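Local coordinates for centrosomal protein of 104 kDa (Homo sapiens, PDB 5LPH) that helps build cilia and maintain the ciliary tip, the portion described being its tubulin-binding TOG domain, an alpha-solenoid of HEAT repeats, at residues A[191-196]-A[232-237]; A[182-187]-A[201-206]; A[132-137]-A[171-176]; A[58-63]-A[103-108]. All blocks are in the same frame, centred on the assembly; numbering follows the deposited sequence.

Interaction 1 of 4, residues A[191-196]-A[232-237]; sequences SSVHLA and HRVYEV
Val193 and Val234, with CA atoms 7.2 Å apart, and Ala196 and Val237, at 7.0 Å, set the starts of two helices side by side, while the chain before them opens to 9.3 Å between the CA atoms of Ser191 and His232. Polar side chains bridge this wider end. Arg233 reaches over with an extended chain from CG to NE, and its guanidinium comes end-on to Ser191 O, which lies near the guanidinium plane. Arg233 NH2 is 2.9 Å and Arg233 NH1 3.1 Å from Ser191 O. NH1 sits on a lone pair in the carbonyl plane, whereas NH2 stands 36° above it, so one acceptor takes two unlike bonds. Beside it, His232 NE2 donates to Ser191 OG over 3.1 Å; the bend at hydrogen, 146°, and the tilt of the hydroxyl from the ring plane mark a less than straight bond. The same OG is also bonded to Lys188 O.

The loop holding His232 and Arg233 joins the two helices of the second HEAT repeat, and in TOG domains such intra-repeat loops form the tubulin-facing edge, which is probably the role of this one. Replacing His232 with a leucine would probably leave Ser191 OG without its imidazole donor and weaken the polar tie between the loops. Further along, contact is apolar: Val193 CG2 approaches Val234 CG2 at the exposed margin, and in the interior Ala196 CB meets Val237 CG2 at 3.7 Å. Ser192 OG caps its own helix by accepting from Leu195 N.

Interaction 2 of 4, residues A[182-187]-A[201-206]; sequences YLVQPL and GLLARL
Leu183 fills the tight half of this contact, pushing its two methyls at helix 193-210 from the last turn of helix 178-183. Leu183 CD1 presses on Leu206 CD1 at 3.5 Å, closer than methyls usually come, and Leu183 CD2 lies 3.8 Å from Leu202 CB. Both leucine partners are crossed at about a right angle, so the fork of Leu183 straddles one turn of the facing helix. Its CG stands anti to the carbonyl carbon (chi1 -60°), which directs the fork toward helix 193-210. Ala161 and Ile164 of helix 154-169 lie against Leu202, closing this side in the helix packing of an alpha-solenoid TOG domain. With only an alanine at Leu183, Leu202 and Leu206 would probably lose the methyls packed against them and be freer to shift.

The other half is looser only in having fewer, longer contacts between the segments; Phe217 covers both Val184 and Leu203. Val184, the first residue to leave helical geometry, offers only CG1 to Leu203 CD1, at 3.9 Å, and Leu203 CD2 stays 4.1 Å from Leu183 O. That carbonyl is instead bonded by the Gln199 amide, which also holds Gln185 O. Exposed Gln185 and Pro186 then carry the chain away from residues 201-206.

Interaction 3 of 4, residues A[132-137]-A[171-176]; sequences LETAHC and KEVKSL
Thr134 points its methyl group, CG2, into the angle between Val173 and Leu176, and that methyl carries most of the contact. Thr134 CG2 lies 3.7 Å from Leu176 CD1 and 3.8 Å from Val173 CG2, so two branches from residues three apart in sequence grip one carbon. Neither side chain runs alongside the threonine; both cross obliquely. The torsion accounts for the choice of branch: OG1 is anti to the carbonyl carbon (chi1 -59°), which leaves CG2 opposite the backbone N and facing the other segment.

Leu176 does double duty. Leu176 CD1 also reaches past the threonine to the helix backbone, 3.8 Å from Ala135 N, and lies 4.2 Å from Ala135 CB, so the methyl rests in the notch between two consecutive residues. Glu172 approaches with CB, but its carboxylate end turns away. Within 171-176, Lys171 O accepts from both Ser175 N and Ser175 OG, which reach it from opposite faces of the carbonyl plane, the hydroxyl at 2.9 Å.

Around this pairing, Ile124 of helix 106-126 covers Thr134, Ile120 and Ile179 meet Val173, and Ile178 touches Ala135. The whole is a helix-to-helix contact of the alpha-solenoid, in which the short helix 171-174 of the first annotated HEAT repeat packs against the long helix 131-147.

Interaction 4 of 4, residues A[58-63]-A[103-108]; sequences KTWSYR and DIVTSV
Val105 CG1 lies over one face of the Trp60 indole, 4.2 Å from the centroid of the five-membered ring and 27° off its normal, a CH-pi contact; Ser61 CB lies over the opposite face, towards the rim. At the indole edge is Val108 CG2, while Ser107 CB comes obliquely to CZ3 at 3.8 Å. The Arg63 guanidinium has Trp60 CA over one face and the Asp103 carboxylate and Val105 CG2 at its edge.

That edge carries a side-on salt bridge. Arg63 NE gives a bond of 2.7 Å to Asp103 OD1, and NH2 reaches Asp103 OD2 at 3.0 Å; each oxygen uses its syn lone pair. The planes of the two groups are 31° apart, and the twist falls unevenly: OD2 is nearly in the guanidinium plane, OD1 well tilted from it. A bend at chi3 (-59°) turns the arginine end toward the aspartate.

The same OD2 takes a bond from Val105 N on its anti side, an Asx turn that leads into helix 106-126 and fixes the carboxylate. Helices 60-76 and 106-126 thus meet at their starts. Many TOG domains carry a tubulin-contacting tryptophan at the first intra-repeat loop; Trp60, at the helix start just after a loop, probably matches it.

Arg63 NH1 is held by Cys57 O. Beneath, Val108 CG2 packs 4.0 Å from Arg63 CB and touches Trp60 O, and Leu67 continues this buried side.

Interactions 1 and 4 both join the starts of neighbouring helices along one edge of the solenoid, with centres 30 Å apart; in TOG domains that edge, made of intra-repeat loops, is the probable tubulin-facing side. Interaction 2 adjoins interaction 1 directly: both use helix 193-210, and Leu187 bridges them, its CD2 at 3.8 Å from Ala196 CA and its CD1 at 3.9 Å from Val237 CG1. Interaction 3 lies on the opposite side of the chain's centre from interaction 1, about 17 Å away between nearest atoms. It comes within about 7 Å of interaction 2, nearest atoms, and the helices 171-174 and 178-183 they use follow each other in the chain.

Interaction 1 of 4, residues A[191-196]-A[232-237]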
loop_
_atom_site.group_PDB
_atom_site.type_symbol
_atom_site.label_atom_id
_atom_site.label_comp_id
_atom_site.label_asym_id
_atom_site.label_seq_id
_atom_site.Cartn_x
_atom_site.Cartn_y
_atom_site.Cartn_z
ATOM N N SER A 191 -8.660 -8.503 12.450
ATOM C CA SER A 191 -7.412 -8.384 11.690
ATOM C C SER A 191 -6.311 -9.217 12.328
ATOM O O SER A 191 -6.278 -9.382 13.561
ATOM C CB SER A 191 -6.958 -6.922 11.589
ATOM O OG SER A 191 -6.613 -6.387 12.856
ATOM N N SER A 192 -5.430 -9.747 11.477
ATOM C CA SER A 192 -4.331 -10.598 11.933
ATOM C C SER A 192 -3.282 -9.760 12.655
ATOM O O SER A 192 -3.209 -8.527 12.496
ATOM C CB SER A 192 -3.701 -11.394 10.772
ATOM O OG SER A 192 -2.702 -10.633 10.120
ATOM N N VAL A 193 -2.464 -10.458 13.432
ATOM C CA VAL A 193 -1.371 -9.851 14.196
ATOM C C VAL A 193 -0.339 -9.215 13.249
ATOM O O VAL A 193 0.109 -8.091 13.483
ATOM C CB VAL A 193 -0.679 -10.890 15.115
ATOM C CG1 VAL A 193 0.508 -10.279 15.848
ATOM C CG2 VAL A 193 -1.660 -11.454 16.135
ATOM N N HIS A 194 0.001 -9.922 12.167
ATOM C CA HIS A 194 0.986 -9.440 11.188
ATOM C C HIS A 194 0.513 -8.211 10.415
ATOM O O HIS A 194 1.281 -7.276 10.209
ATOM C CB HIS A 194 1.352 -10.547 10.185
ATOM C CG HIS A 194 2.072 -11.710 10.795
ATOM N ND1 HIS A 194 3.145 -11.559 11.650
ATOM C CD2 HIS A 194 1.889 -13.045 10.652
ATOM C CE1 HIS A 194 3.579 -12.750 12.020
ATOM N NE2 HIS A 194 2.837 -13.668 11.428
ATOM N N LEU A 195 -0.744 -8.230 9.980
ATOM C CA LEU A 195 -1.330 -7.132 9.205
ATOM C C LEU A 195 -1.357 -5.832 10.006
ATOM O O LEU A 195 -0.938 -4.783 9.516
ATOM C CB LEU A 195 -2.750 -7.502 8.766
ATOM C CG LEU A 195 -3.456 -6.567 7.781
ATOM C CD1 LEU A 195 -2.802 -6.618 6.411
ATOM C CD2 LEU A 195 -4.928 -6.941 7.679
ATOM N N ALA A 196 -1.842 -5.923 11.242
ATOM C CA ALA A 196 -1.914 -4.774 12.153
ATOM C C ALA A 196 -0.538 -4.172 12.469
ATOM O O ALA A 196 -0.374 -2.946 12.419
ATOM C CB ALA A 196 -2.622 -5.174 13.439
ATOM N N HIS A 232 -7.848 -2.564 20.574
ATOM C CA HIS A 232 -7.562 -3.805 19.833
ATOM C C HIS A 232 -7.262 -4.953 20.802
ATOM O O HIS A 232 -6.705 -4.725 21.881
ATOM C CB HIS A 232 -6.393 -3.601 18.864
ATOM C CG HIS A 232 -6.394 -4.550 17.706
ATOM N ND1 HIS A 232 -5.564 -5.647 17.638
ATOM C CD2 HIS A 232 -7.127 -4.562 16.569
ATOM C CE1 HIS A 232 -5.788 -6.299 16.513
ATOM N NE2 HIS A 232 -6.730 -5.660 15.843
ATOM N N ARG A 233 -7.645 -6.171 20.419
ATOM C CA ARG A 233 -7.503 -7.351 21.293
ATOM C C ARG A 233 -6.050 -7.765 21.588
ATOM O O ARG A 233 -5.762 -8.336 22.639
ATOM C CB ARG A 233 -8.270 -8.548 20.709
ATOM C CG ARG A 233 -7.617 -9.210 19.505
ATOM C CD ARG A 233 -8.541 -10.217 18.844
ATOM N NE ARG A 233 -7.851 -10.933 17.767
ATOM C CZ ARG A 233 -7.588 -10.444 16.551
ATOM N NH1 ARG A 233 -7.958 -9.209 16.200
ATOM N NH2 ARG A 233 -6.939 -11.200 15.668
ATOM N N VAL A 234 -5.152 -7.463 20.656
ATOM C CA VAL A 234 -3.745 -7.863 20.731
ATOM C C VAL A 234 -2.979 -6.837 21.553
ATOM O O VAL A 234 -3.013 -5.650 21.235
ATOM C CB VAL A 234 -3.115 -7.972 19.319
ATOM C CG1 VAL A 234 -1.655 -8.424 19.387
ATOM C CG2 VAL A 234 -3.929 -8.928 18.455
ATOM N N TYR A 235 -2.282 -7.309 22.588
ATOM C CA TYR A 235 -1.527 -6.444 23.506
ATOM C C TYR A 235 -0.496 -5.576 22.784
ATOM O O TYR A 235 -0.404 -4.369 23.025
ATOM C CB TYR A 235 -0.826 -7.284 24.586
ATOM C CG TYR A 235 0.057 -6.473 25.522
ATOM C CD1 TYR A 235 -0.494 -5.750 26.582
ATOM C CD2 TYR A 235 1.442 -6.415 25.335
ATOM C CE1 TYR A 235 0.306 -4.999 27.433
ATOM C CE2 TYR A 235 2.251 -5.663 26.180
ATOM C CZ TYR A 235 1.678 -4.958 27.227
ATOM O OH TYR A 235 2.475 -4.213 28.064
ATOM N N GLU A 236 0.274 -6.204 21.904
ATOM C CA GLU A 236 1.329 -5.517 21.155
ATOM C C GLU A 236 0.797 -4.385 20.238
ATOM O O GLU A 236 1.477 -3.369 20.043
ATOM C CB GLU A 236 2.162 -6.549 20.386
ATOM C CG GLU A 236 3.534 -6.093 19.931
ATOM C CD GLU A 236 4.291 -7.195 19.208
ATOM O OE1 GLU A 236 5.528 -7.127 19.142
ATOM O OE2 GLU A 236 3.656 -8.142 18.714
ATOM N N VAL A 237 -0.415 -4.548 19.698
ATOM C CA VAL A 237 -1.078 -3.475 18.930
ATOM C C VAL A 237 -1.393 -2.276 19.830
ATOM O O VAL A 237 -1.078 -1.135 19.490
ATOM C CB VAL A 237 -2.365 -3.975 18.212
ATOM C CG1 VAL A 237 -3.215 -2.808 17.696
ATOM C CG2 VAL A 237 -2.000 -4.917 17.075
#

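Interaction 2 of 4, residues A[182-187]-A[201-206]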
loop_
_atom_site.group_PDB
_atom_site.type_symbol
_atom_site.label_atom_id
_atom_site.label_comp_id
_atom_site.label_asym_id
_atom_site.label_seq_id
_atom_site.Cartn_x
_atom_site.Cartn_y
_atom_site.Cartn_z
ATOM N N TYR A 182 -4.540 5.372 3.273
ATOM C CA TYR A 182 -4.701 3.928 3.508
ATOM C C TYR A 182 -4.123 3.497 4.846
ATOM O O TYR A 182 -4.671 2.605 5.492
ATOM C CB TYR A 182 -4.052 3.094 2.397
ATOM C CG TYR A 182 -4.778 3.211 1.092
ATOM C CD1 TYR A 182 -6.063 2.691 0.940
ATOM C CD2 TYR A 182 -4.198 3.860 0.008
ATOM C CE1 TYR A 182 -6.743 2.808 -0.261
ATOM C CE2 TYR A 182 -4.875 3.987 -1.190
ATOM C CZ TYR A 182 -6.138 3.457 -1.320
ATOM O OH TYR A 182 -6.773 3.580 -2.524
ATOM N N LEU A 183 -3.021 4.126 5.252
ATOM C CA LEU A 183 -2.315 3.748 6.477
ATOM C C LEU A 183 -3.004 4.195 7.766
ATOM O O LEU A 183 -2.721 3.638 8.826
ATOM C CB LEU A 183 -0.876 4.272 6.447
ATOM C CG LEU A 183 -0.007 3.771 5.289
ATOM C CD1 LEU A 183 1.324 4.499 5.265
ATOM C CD2 LEU A 183 0.210 2.266 5.379
ATOM N N VAL A 184 -3.898 5.184 7.675
ATOM C CA VAL A 184 -4.687 5.644 8.839
ATOM C C VAL A 184 -6.107 5.051 8.900
ATOM O O VAL A 184 -6.893 5.437 9.760
ATOM C CB VAL A 184 -4.751 7.196 8.944
ATOM C CG1 VAL A 184 -3.347 7.781 9.026
ATOM C CG2 VAL A 184 -5.536 7.835 7.800
ATOM N N GLN A 185 -6.432 4.122 8.001
ATOM C CA GLN A 185 -7.732 3.458 8.014
ATOM C C GLN A 185 -7.762 2.536 9.228
ATOM O O GLN A 185 -6.782 1.831 9.481
ATOM C CB GLN A 185 -7.968 2.654 6.718
ATOM C CG GLN A 185 -9.433 2.345 6.451
ATOM C CD GLN A 185 -9.665 1.598 5.155
ATOM O OE1 GLN A 185 -8.945 1.787 4.172
ATOM N NE2 GLN A 185 -10.695 0.755 5.142
ATOM N N PRO A 186 -8.875 2.526 9.988
ATOM C CA PRO A 186 -8.813 1.815 11.264
ATOM C C PRO A 186 -8.606 0.303 11.126
ATOM O O PRO A 186 -9.054 -0.306 10.152
ATOM C CB PRO A 186 -10.174 2.117 11.917
ATOM C CG PRO A 186 -10.880 3.074 11.015
ATOM C CD PRO A 186 -10.252 2.940 9.668
ATOM N N LEU A 187 -7.919 -0.278 12.105
ATOM C CA LEU A 187 -7.651 -1.711 12.132
ATOM C C LEU A 187 -8.945 -2.453 12.426
ATOM O O LEU A 187 -9.662 -2.102 13.363
ATOM C CB LEU A 187 -6.593 -2.046 13.189
ATOM C CG LEU A 187 -5.210 -1.432 12.920
ATOM C CD1 LEU A 187 -4.269 -1.512 14.117
ATOM C CD2 LEU A 187 -4.569 -2.072 11.699
ATOM N N GLY A 201 3.721 -0.089 11.737
ATOM C CA GLY A 201 5.113 0.148 11.368
ATOM C C GLY A 201 5.258 1.119 10.210
ATOM O O GLY A 201 6.081 2.028 10.265
ATOM N N LEU A 202 4.460 0.916 9.165
ATOM C CA LEU A 202 4.451 1.813 8.003
ATOM C C LEU A 202 3.976 3.221 8.353
ATOM O O LEU A 202 4.539 4.199 7.862
ATOM C CB LEU A 202 3.568 1.257 6.881
ATOM C CG LEU A 202 4.183 0.137 6.050
ATOM C CD1 LEU A 202 3.105 -0.619 5.281
ATOM C CD2 LEU A 202 5.228 0.696 5.099
ATOM N N LEU A 203 2.943 3.309 9.192
ATOM C CA LEU A 203 2.423 4.588 9.657
ATOM C C LEU A 203 3.506 5.373 10.388
ATOM O O LEU A 203 3.797 6.509 10.016
ATOM C CB LEU A 203 1.209 4.381 10.565
ATOM C CG LEU A 203 0.578 5.610 11.231
ATOM C CD1 LEU A 203 0.244 6.691 10.222
ATOM C CD2 LEU A 203 -0.677 5.188 11.970
ATOM N N ALA A 204 4.118 4.756 11.399
ATOM C CA ALA A 204 5.180 5.409 12.168
ATOM C C ALA A 204 6.360 5.852 11.300
ATOM O O ALA A 204 6.841 6.978 11.447
ATOM C CB ALA A 204 5.658 4.518 13.308
ATOM N N ARG A 205 6.817 4.990 10.394
ATOM C CA ARG A 205 7.985 5.316 9.552
ATOM C C ARG A 205 7.694 6.423 8.539
ATOM O O ARG A 205 8.523 7.310 8.354
ATOM C CB ARG A 205 8.552 4.072 8.844
ATOM C CG ARG A 205 9.293 3.110 9.771
ATOM C CD ARG A 205 10.108 2.066 9.007
ATOM N NE ARG A 205 9.293 1.239 8.111
ATOM C CZ ARG A 205 8.532 0.200 8.480
ATOM N NH1 ARG A 205 8.442 -0.193 9.754
ATOM N NH2 ARG A 205 7.843 -0.461 7.553
ATOM N N LEU A 206 6.525 6.377 7.900
ATOM C CA LEU A 206 6.153 7.391 6.899
ATOM C C LEU A 206 5.695 8.719 7.505
ATOM O O LEU A 206 5.918 9.771 6.907
ATOM C CB LEU A 206 5.092 6.866 5.929
ATOM C CG LEU A 206 5.642 5.957 4.832
ATOM C CD1 LEU A 206 4.498 5.246 4.131
ATOM C CD2 LEU A 206 6.492 6.733 3.832
#

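Interaction 3 of 4, residues A[132-137]-A[171-176]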
loop_
_atom_site.group_PDB
_atom_site.type_symbol
_atom_site.label_atom_id
_atom_site.label_comp_id
_atom_site.label_asym_id
_atom_site.label_seq_id
_atom_site.Cartn_x
_atom_site.Cartn_y
_atom_site.Cartn_z
ATOM N N LEU A 132 -4.105 11.618 -12.987
ATOM C CA LEU A 132 -5.162 10.594 -12.927
ATOM C C LEU A 132 -4.642 9.179 -13.227
ATOM O O LEU A 132 -5.157 8.206 -12.677
ATOM C CB LEU A 132 -6.327 10.928 -13.869
ATOM C CG LEU A 132 -7.212 12.127 -13.515
ATOM C CD1 LEU A 132 -8.205 12.381 -14.644
ATOM C CD2 LEU A 132 -7.944 11.917 -12.196
ATOM N N GLU A 133 -3.640 9.071 -14.098
ATOM C CA GLU A 133 -3.003 7.777 -14.382
ATOM C C GLU A 133 -2.180 7.285 -13.198
ATOM O O GLU A 133 -2.332 6.137 -12.769
ATOM C CB GLU A 133 -2.129 7.841 -15.640
ATOM C CG GLU A 133 -2.893 7.568 -16.924
ATOM C CD GLU A 133 -3.910 8.648 -17.245
ATOM O OE1 GLU A 133 -5.117 8.323 -17.343
ATOM O OE2 GLU A 133 -3.499 9.824 -17.377
ATOM N N THR A 134 -1.317 8.156 -12.674
ATOM C CA THR A 134 -0.535 7.851 -11.475
ATOM C C THR A 134 -1.448 7.407 -10.338
ATOM O O THR A 134 -1.213 6.370 -9.721
ATOM C CB THR A 134 0.318 9.050 -11.028
ATOM O OG1 THR A 134 1.214 9.413 -12.083
ATOM C CG2 THR A 134 1.137 8.708 -9.790
ATOM N N ALA A 135 -2.507 8.174 -10.101
ATOM C CA ALA A 135 -3.503 7.832 -9.083
ATOM C C ALA A 135 -4.136 6.462 -9.323
ATOM O O ALA A 135 -4.336 5.700 -8.385
ATOM C CB ALA A 135 -4.580 8.907 -9.009
ATOM N N HIS A 136 -4.459 6.159 -10.577
ATOM C CA HIS A 136 -5.042 4.859 -10.926
ATOM C C HIS A 136 -4.106 3.679 -10.574
ATOM O O HIS A 136 -4.553 2.702 -9.979
ATOM C CB HIS A 136 -5.441 4.821 -12.406
ATOM C CG HIS A 136 -6.076 3.532 -12.819
ATOM N ND1 HIS A 136 -7.401 3.240 -12.578
ATOM C CD2 HIS A 136 -5.557 2.448 -13.440
ATOM C CE1 HIS A 136 -7.675 2.033 -13.042
ATOM N NE2 HIS A 136 -6.572 1.534 -13.571
ATOM N N CYS A 137 -2.824 3.790 -10.922
ATOM C CA CYS A 137 -1.826 2.776 -10.561
ATOM C C CYS A 137 -1.773 2.539 -9.059
ATOM O O CYS A 137 -1.799 1.399 -8.590
ATOM C CB CYS A 137 -0.434 3.185 -11.039
ATOM S SG CYS A 137 -0.270 3.261 -12.831
ATOM N N LYS A 171 8.162 11.260 -6.084
ATOM C CA LYS A 171 7.691 12.655 -6.150
ATOM C C LYS A 171 6.229 12.778 -6.613
ATOM O O LYS A 171 5.400 13.423 -5.948
ATOM C CB LYS A 171 8.638 13.465 -7.065
ATOM C CG LYS A 171 10.071 13.563 -6.541
ATOM C CD LYS A 171 10.929 14.489 -7.387
ATOM C CE LYS A 171 12.334 14.607 -6.810
ATOM N NZ LYS A 171 13.190 15.524 -7.611
ATOM N N GLU A 172 5.909 12.094 -7.707
ATOM C CA GLU A 172 4.573 12.162 -8.307
ATOM C C GLU A 172 3.485 11.566 -7.408
ATOM O O GLU A 172 2.363 12.076 -7.364
ATOM C CB GLU A 172 4.535 11.453 -9.666
ATOM C CG GLU A 172 5.565 11.884 -10.689
ATOM C CD GLU A 172 6.820 11.012 -10.714
ATOM O OE1 GLU A 172 7.244 10.509 -9.647
ATOM O OE2 GLU A 172 7.386 10.831 -11.811
ATOM N N VAL A 173 3.819 10.494 -6.693
ATOM C CA VAL A 173 2.867 9.821 -5.802
ATOM C C VAL A 173 2.709 10.564 -4.475
ATOM O O VAL A 173 1.593 10.656 -3.949
ATOM C CB VAL A 173 3.285 8.354 -5.553
ATOM C CG1 VAL A 173 2.375 7.677 -4.530
ATOM C CG2 VAL A 173 3.276 7.588 -6.867
ATOM N N LYS A 174 3.823 11.059 -3.930
ATOM C CA LYS A 174 3.821 11.868 -2.701
ATOM C C LYS A 174 2.872 13.071 -2.796
ATOM O O LYS A 174 2.176 13.382 -1.832
ATOM C CB LYS A 174 5.244 12.355 -2.367
ATOM C CG LYS A 174 5.329 13.154 -1.072
ATOM C CD LYS A 174 6.728 13.593 -0.671
ATOM C CE LYS A 174 6.682 14.886 0.126
ATOM N NZ LYS A 174 8.013 15.491 0.385
ATOM N N SER A 175 2.856 13.729 -3.956
ATOM C CA SER A 175 1.970 14.879 -4.216
ATOM C C SER A 175 0.470 14.578 -4.113
ATOM O O SER A 175 -0.310 15.464 -3.772
ATOM C CB SER A 175 2.245 15.453 -5.610
ATOM O OG SER A 175 3.632 15.668 -5.818
ATOM N N LEU A 176 0.072 13.345 -4.420
ATOM C CA LEU A 176 -1.344 12.949 -4.421
ATOM C C LEU A 176 -1.944 12.690 -3.044
ATOM O O LEU A 176 -3.170 12.653 -2.917
ATOM C CB LEU A 176 -1.549 11.697 -5.276
ATOM C CG LEU A 176 -1.214 11.837 -6.762
ATOM C CD1 LEU A 176 -1.020 10.470 -7.398
ATOM C CD2 LEU A 176 -2.305 12.619 -7.481
#

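Interaction 4 of 4, residues A[58-63]-A[103-108]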
loop_
_atom_site.group_PDB
_atom_site.type_symbol
_atom_site.label_atom_id
_atom_site.label_comp_id
_atom_site.label_asym_id
_atom_site.label_seq_id
_atom_site.Cartn_x
_atom_site.Cartn_y
_atom_site.Cartn_z
ATOM N N LYS A 58 -1.032 -21.936 -14.612
ATOM C CA LYS A 58 -0.510 -22.580 -13.404
ATOM C C LYS A 58 1.013 -22.754 -13.372
ATOM O O LYS A 58 1.537 -23.295 -12.405
ATOM C CB LYS A 58 -1.199 -23.935 -13.205
ATOM C CG LYS A 58 -2.631 -23.813 -12.715
ATOM C CD LYS A 58 -3.351 -25.151 -12.782
ATOM C CE LYS A 58 -4.772 -25.055 -12.245
ATOM N NZ LYS A 58 -5.504 -26.331 -12.467
ATOM N N THR A 59 1.717 -22.302 -14.411
ATOM C CA THR A 59 3.167 -22.432 -14.492
ATOM C C THR A 59 3.815 -21.087 -14.160
ATOM O O THR A 59 3.711 -20.137 -14.944
ATOM C CB THR A 59 3.582 -22.906 -15.906
ATOM O OG1 THR A 59 2.812 -24.062 -16.251
ATOM C CG2 THR A 59 5.058 -23.260 -15.973
ATOM N N TRP A 60 4.501 -21.013 -13.014
ATOM C CA TRP A 60 5.001 -19.732 -12.513
ATOM C C TRP A 60 5.983 -19.065 -13.461
ATOM O O TRP A 60 5.985 -17.848 -13.564
ATOM C CB TRP A 60 5.583 -19.836 -11.090
ATOM C CG TRP A 60 6.905 -20.491 -10.985
ATOM C CD1 TRP A 60 7.142 -21.779 -10.636
ATOM C CD2 TRP A 60 8.185 -19.889 -11.212
ATOM N NE1 TRP A 60 8.488 -22.027 -10.640
ATOM C CE2 TRP A 60 9.152 -20.886 -10.998
ATOM C CE3 TRP A 60 8.607 -18.610 -11.595
ATOM C CZ2 TRP A 60 10.519 -20.645 -11.136
ATOM C CZ3 TRP A 60 9.966 -18.367 -11.740
ATOM C CH2 TRP A 60 10.908 -19.381 -11.508
ATOM N N SER A 61 6.811 -19.851 -14.148
ATOM C CA SER A 61 7.788 -19.291 -15.090
ATOM C C SER A 61 7.120 -18.623 -16.297
ATOM O O SER A 61 7.705 -17.718 -16.897
ATOM C CB SER A 61 8.799 -20.354 -15.545
ATOM O OG SER A 61 8.155 -21.490 -16.096
ATOM N N TYR A 62 5.910 -19.068 -16.650
ATOM C CA TYR A 62 5.101 -18.380 -17.659
ATOM C C TYR A 62 4.470 -17.116 -17.095
ATOM O O TYR A 62 4.431 -16.101 -17.786
ATOM C CB TYR A 62 4.012 -19.292 -18.253
ATOM C CG TYR A 62 4.511 -20.480 -19.067
ATOM C CD1 TYR A 62 5.871 -20.625 -19.418
ATOM C CD2 TYR A 62 3.615 -21.453 -19.512
ATOM C CE1 TYR A 62 6.310 -21.710 -20.158
ATOM C CE2 TYR A 62 4.048 -22.541 -20.262
ATOM C CZ TYR A 62 5.396 -22.664 -20.581
ATOM O OH TYR A 62 5.850 -23.727 -21.318
ATOM N N ARG A 63 3.962 -17.175 -15.864
ATOM C CA ARG A 63 3.422 -15.978 -15.208
ATOM C C ARG A 63 4.493 -14.902 -15.073
ATOM O O ARG A 63 4.226 -13.727 -15.343
ATOM C CB ARG A 63 2.815 -16.302 -13.848
ATOM C CG ARG A 63 1.583 -17.187 -13.933
ATOM C CD ARG A 63 0.744 -17.113 -12.671
ATOM N NE ARG A 63 1.466 -17.520 -11.470
ATOM C CZ ARG A 63 1.675 -18.779 -11.065
ATOM N NH1 ARG A 63 1.275 -19.832 -11.780
ATOM N NH2 ARG A 63 2.332 -18.986 -9.927
ATOM N N ASP A 103 0.412 -13.313 -6.009
ATOM C CA ASP A 103 0.925 -14.597 -6.512
ATOM C C ASP A 103 1.511 -15.468 -5.399
ATOM O O ASP A 103 2.091 -14.960 -4.444
ATOM C CB ASP A 103 1.972 -14.415 -7.622
ATOM C CG ASP A 103 2.050 -15.622 -8.547
ATOM O OD1 ASP A 103 1.241 -15.682 -9.501
ATOM O OD2 ASP A 103 2.902 -16.516 -8.323
ATOM N N ILE A 104 1.348 -16.781 -5.549
ATOM C CA ILE A 104 1.862 -17.768 -4.584
ATOM C C ILE A 104 3.363 -18.083 -4.741
ATOM O O ILE A 104 3.912 -18.840 -3.943
ATOM C CB ILE A 104 1.023 -19.079 -4.610
ATOM C CG1 ILE A 104 1.104 -19.793 -5.976
ATOM C CG2 ILE A 104 -0.431 -18.773 -4.266
ATOM C CD1 ILE A 104 0.404 -21.140 -6.019
ATOM N N VAL A 105 4.007 -17.522 -5.769
ATOM C CA VAL A 105 5.435 -17.702 -6.024
ATOM C C VAL A 105 6.128 -16.343 -5.971
ATOM O O VAL A 105 5.700 -15.384 -6.623
ATOM C CB VAL A 105 5.683 -18.388 -7.393
ATOM C CG1 VAL A 105 7.173 -18.469 -7.717
ATOM C CG2 VAL A 105 5.060 -19.781 -7.398
ATOM N N THR A 106 7.216 -16.291 -5.209
ATOM C CA THR A 106 7.929 -15.058 -4.899
ATOM C C THR A 106 8.427 -14.323 -6.138
ATOM O O THR A 106 8.267 -13.110 -6.225
ATOM C CB THR A 106 9.090 -15.343 -3.913
ATOM O OG1 THR A 106 8.538 -15.618 -2.619
ATOM C CG2 THR A 106 10.045 -14.165 -3.781
ATOM N N SER A 107 9.035 -15.048 -7.080
ATOM C CA SER A 107 9.570 -14.449 -8.321
ATOM C C SER A 107 8.534 -13.704 -9.154
ATOM O O SER A 107 8.864 -12.711 -9.793
ATOM C CB SER A 107 10.204 -15.517 -9.208
ATOM O OG SER A 107 11.403 -15.972 -8.634
ATOM N N VAL A 108 7.300 -14.203 -9.154
ATOM C CA VAL A 108 6.201 -13.571 -9.883
ATOM C C VAL A 108 5.776 -12.298 -9.145
ATOM O O VAL A 108 5.575 -11.266 -9.778
ATOM C CB VAL A 108 4.988 -14.520 -10.038
ATOM C CG1 VAL A 108 3.844 -13.824 -10.770
ATOM C CG2 VAL A 108 5.395 -15.797 -10.769
#